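Local coordinates for protein dihydrodipicolinate synthase (Bacteroides thetaiotaomicron, PDB 4XKY) that probably acts as a Schiff-base-forming lyase of the dihydrodipicolinate synthase family, possibly cleaving N-acetylneuraminate, at residues L131-Y136 with P158-F163. Sequence-based numbering, arbitrary orientation.
Sequences LPLFLY and PGVIGF. With NA (sodium ion), chain F.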
loop_
_atom_site.group_PDB
_atom_site.type_symbol
_atom_site.label_atom_id
_atom_site.label_comp_id
_atom_site.label_asym_id
_atom_site.label_seq_id
_atom_site.Cartn_x
_atom_site.Cartn_y
_atom_site.Cartn_z
ATOM N N LEU D 131 21.966 -27.053 6.941
ATOM C CA LEU D 131 22.769 -26.569 5.836
ATOM C C LEU D 131 22.967 -25.090 5.976
ATOM O O LEU D 131 22.163 -24.445 6.630
ATOM C CB LEU D 131 22.053 -26.854 4.526
ATOM C CG LEU D 131 22.016 -28.290 4.013
ATOM C CD1 LEU D 131 21.135 -28.291 2.784
ATOM C CD2 LEU D 131 23.372 -28.904 3.674
ATOM N N PRO D 132 24.012 -24.542 5.333
ATOM C CA PRO D 132 24.189 -23.083 5.349
ATOM C C PRO D 132 22.998 -22.327 4.751
ATOM O O PRO D 132 22.275 -22.854 3.879
ATOM C CB PRO D 132 25.449 -22.844 4.514
ATOM C CG PRO D 132 26.079 -24.176 4.290
ATOM C CD PRO D 132 25.114 -25.261 4.666
ATOM N N LEU D 133 22.821 -21.078 5.175
ATOM C CA LEU D 133 21.610 -20.332 4.823
ATOM C C LEU D 133 21.890 -19.026 4.108
ATOM O O LEU D 133 22.809 -18.280 4.500
ATOM C CB LEU D 133 20.829 -20.037 6.085
ATOM C CG LEU D 133 19.691 -19.036 5.945
ATOM C CD1 LEU D 133 18.536 -19.709 5.254
ATOM C CD2 LEU D 133 19.269 -18.546 7.305
ATOM N N PHE D 134 21.094 -18.750 3.077
ATOM C CA PHE D 134 21.033 -17.441 2.478
ATOM C C PHE D 134 19.724 -16.796 2.956
ATOM O O PHE D 134 18.650 -17.435 2.939
ATOM C CB PHE D 134 21.025 -17.502 0.945
ATOM C CG PHE D 134 22.321 -17.940 0.318
ATOM C CD1 PHE D 134 23.116 -17.030 -0.350
ATOM C CD2 PHE D 134 22.691 -19.255 0.315
ATOM C CE1 PHE D 134 24.293 -17.422 -0.944
ATOM C CE2 PHE D 134 23.869 -19.663 -0.279
ATOM C CZ PHE D 134 24.674 -18.734 -0.905
ATOM N N LEU D 135 19.842 -15.536 3.378
ATOM C CA LEU D 135 18.725 -14.697 3.720
ATOM C C LEU D 135 18.127 -14.085 2.471
ATOM O O LEU D 135 18.839 -13.661 1.562
ATOM C CB LEU D 135 19.184 -13.566 4.622
ATOM C CG LEU D 135 19.891 -13.962 5.901
ATOM C CD1 LEU D 135 20.417 -12.705 6.552
ATOM C CD2 LEU D 135 18.922 -14.696 6.809
ATOM N N TYR D 136 16.814 -13.996 2.462
ATOM C CA TYR D 136 16.064 -13.633 1.276
ATOM C C TYR D 136 15.189 -12.476 1.704
ATOM O O TYR D 136 14.381 -12.586 2.649
ATOM C CB TYR D 136 15.225 -14.837 0.828
ATOM C CG TYR D 136 14.513 -14.756 -0.506
ATOM C CD1 TYR D 136 13.927 -15.905 -1.055
ATOM C CD2 TYR D 136 14.426 -13.572 -1.231
ATOM C CE1 TYR D 136 13.274 -15.870 -2.281
ATOM C CE2 TYR D 136 13.775 -13.525 -2.458
ATOM C CZ TYR D 136 13.198 -14.670 -2.976
ATOM O OH TYR D 136 12.557 -14.606 -4.190
ATOM N N PRO D 158 28.026 -18.262 11.753
ATOM C CA PRO D 158 28.731 -18.947 10.668
ATOM C C PRO D 158 27.791 -19.740 9.758
ATOM O O PRO D 158 28.171 -20.068 8.657
ATOM C CB PRO D 158 29.718 -19.883 11.380
ATOM C CG PRO D 158 29.442 -19.791 12.843
ATOM C CD PRO D 158 28.354 -18.782 13.094
ATOM N N GLY D 159 26.582 -20.050 10.206
ATOM C CA GLY D 159 25.605 -20.728 9.343
ATOM C C GLY D 159 24.871 -19.826 8.338
ATOM O O GLY D 159 24.021 -20.304 7.580
ATOM N N VAL D 160 25.187 -18.526 8.332
ATOM C CA VAL D 160 24.589 -17.568 7.390
ATOM C C VAL D 160 25.656 -17.109 6.433
ATOM O O VAL D 160 26.692 -16.593 6.851
ATOM C CB VAL D 160 23.970 -16.409 8.154
ATOM C CG1 VAL D 160 23.279 -15.421 7.228
ATOM C CG2 VAL D 160 22.930 -16.971 9.089
ATOM N N ILE D 161 25.463 -17.365 5.145
ATOM C CA ILE D 161 26.568 -17.222 4.206
ATOM C C ILE D 161 26.303 -16.249 3.080
ATOM O O ILE D 161 27.197 -15.993 2.259
ATOM C CB ILE D 161 27.034 -18.569 3.610
ATOM C CG1 ILE D 161 25.931 -19.273 2.832
ATOM C CG2 ILE D 161 27.619 -19.466 4.705
ATOM C CD1 ILE D 161 26.466 -20.433 1.985
ATOM N N GLY D 162 25.081 -15.738 3.004
ATOM C CA GLY D 162 24.754 -14.752 1.996
ATOM C C GLY D 162 23.353 -14.182 2.077
ATOM O O GLY D 162 22.589 -14.467 3.008
ATOM N N PHE D 163 23.036 -13.395 1.053
ATOM C CA PHE D 163 21.869 -12.537 0.999
ATOM C C PHE D 163 21.467 -12.397 -0.466
ATOM O O PHE D 163 22.304 -12.111 -1.324
ATOM C CB PHE D 163 22.216 -11.169 1.592
ATOM C CG PHE D 163 21.116 -10.122 1.478
ATOM C CD1 PHE D 163 19.995 -10.176 2.272
ATOM C CD2 PHE D 163 21.235 -9.072 0.611
ATOM C CE1 PHE D 163 19.010 -9.217 2.180
ATOM C CE2 PHE D 163 20.258 -8.104 0.518
ATOM C CZ PHE D 163 19.141 -8.169 1.299
HETATM NA NA NA F . 28.233 -15.737 8.253
HETATM O O HOH W 1 22.461 -22.498 8.500
HETATM O O HOH W 2 29.572 -14.885 6.597
HETATM O O HOH W 3 30.381 -15.873 10.207
#
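Between the parallel pairs Leu133–Val160 and Leu135–Phe163, strand 160-163 holds one residue more than its partner, a beta bulge in which Phe134 faces two residues, Ile161 and Gly162. The two neighbouring strands belong to the TIM barrel and are joined through helix 148-154 in a beta-alpha-beta crossover. Three backbone hydrogen bonds join the strands: Leu133 N to Gly159 O (2.8 Å) and, on the two sides of the bulge, Ile161 N to Leu133 O (2.9 Å, nearly straight at 171°) and Leu135 N to Gly162 O (3.0 Å). The near-zero psi of Ile161 (-6°) breaks the extended course of the strand, and Val160 and Phe163 both end up on the face of Leu133 and Leu135. There Leu135 CG meets Val160 CG1 at 3.9 Å, the side chains crossing at about a right angle, and both touch Ile154 of helix 148-154. Phe134 points to the barrel interior, its side chain about 5 Å from that of Lys164, the predicted Schiff-base lysine. With CG1 held between backbone N and carbonyl carbon (chi1 61°), Ile161 lays that atom over one face of the Phe134 ring in a CH-pi contact, while Ile161 CD1 reaches Phe134 CE2 at 3.5 Å and also touches Pro132 CB. Across the ring, Phe134 CD1 rests against Gly162 CA (3.7 Å). Replacing Phe134 by alanine would probably open a gap beside Gly162 CA and leave Ile161 CG1 and CD1 without the ring they pack on. Just before the strands begin, a water bridges Leu131 O and Gly159 O, and Val160 O binds a sodium ion at 2.2 Å, alongside the carbonyl oxygens of Ala155 and Asn157.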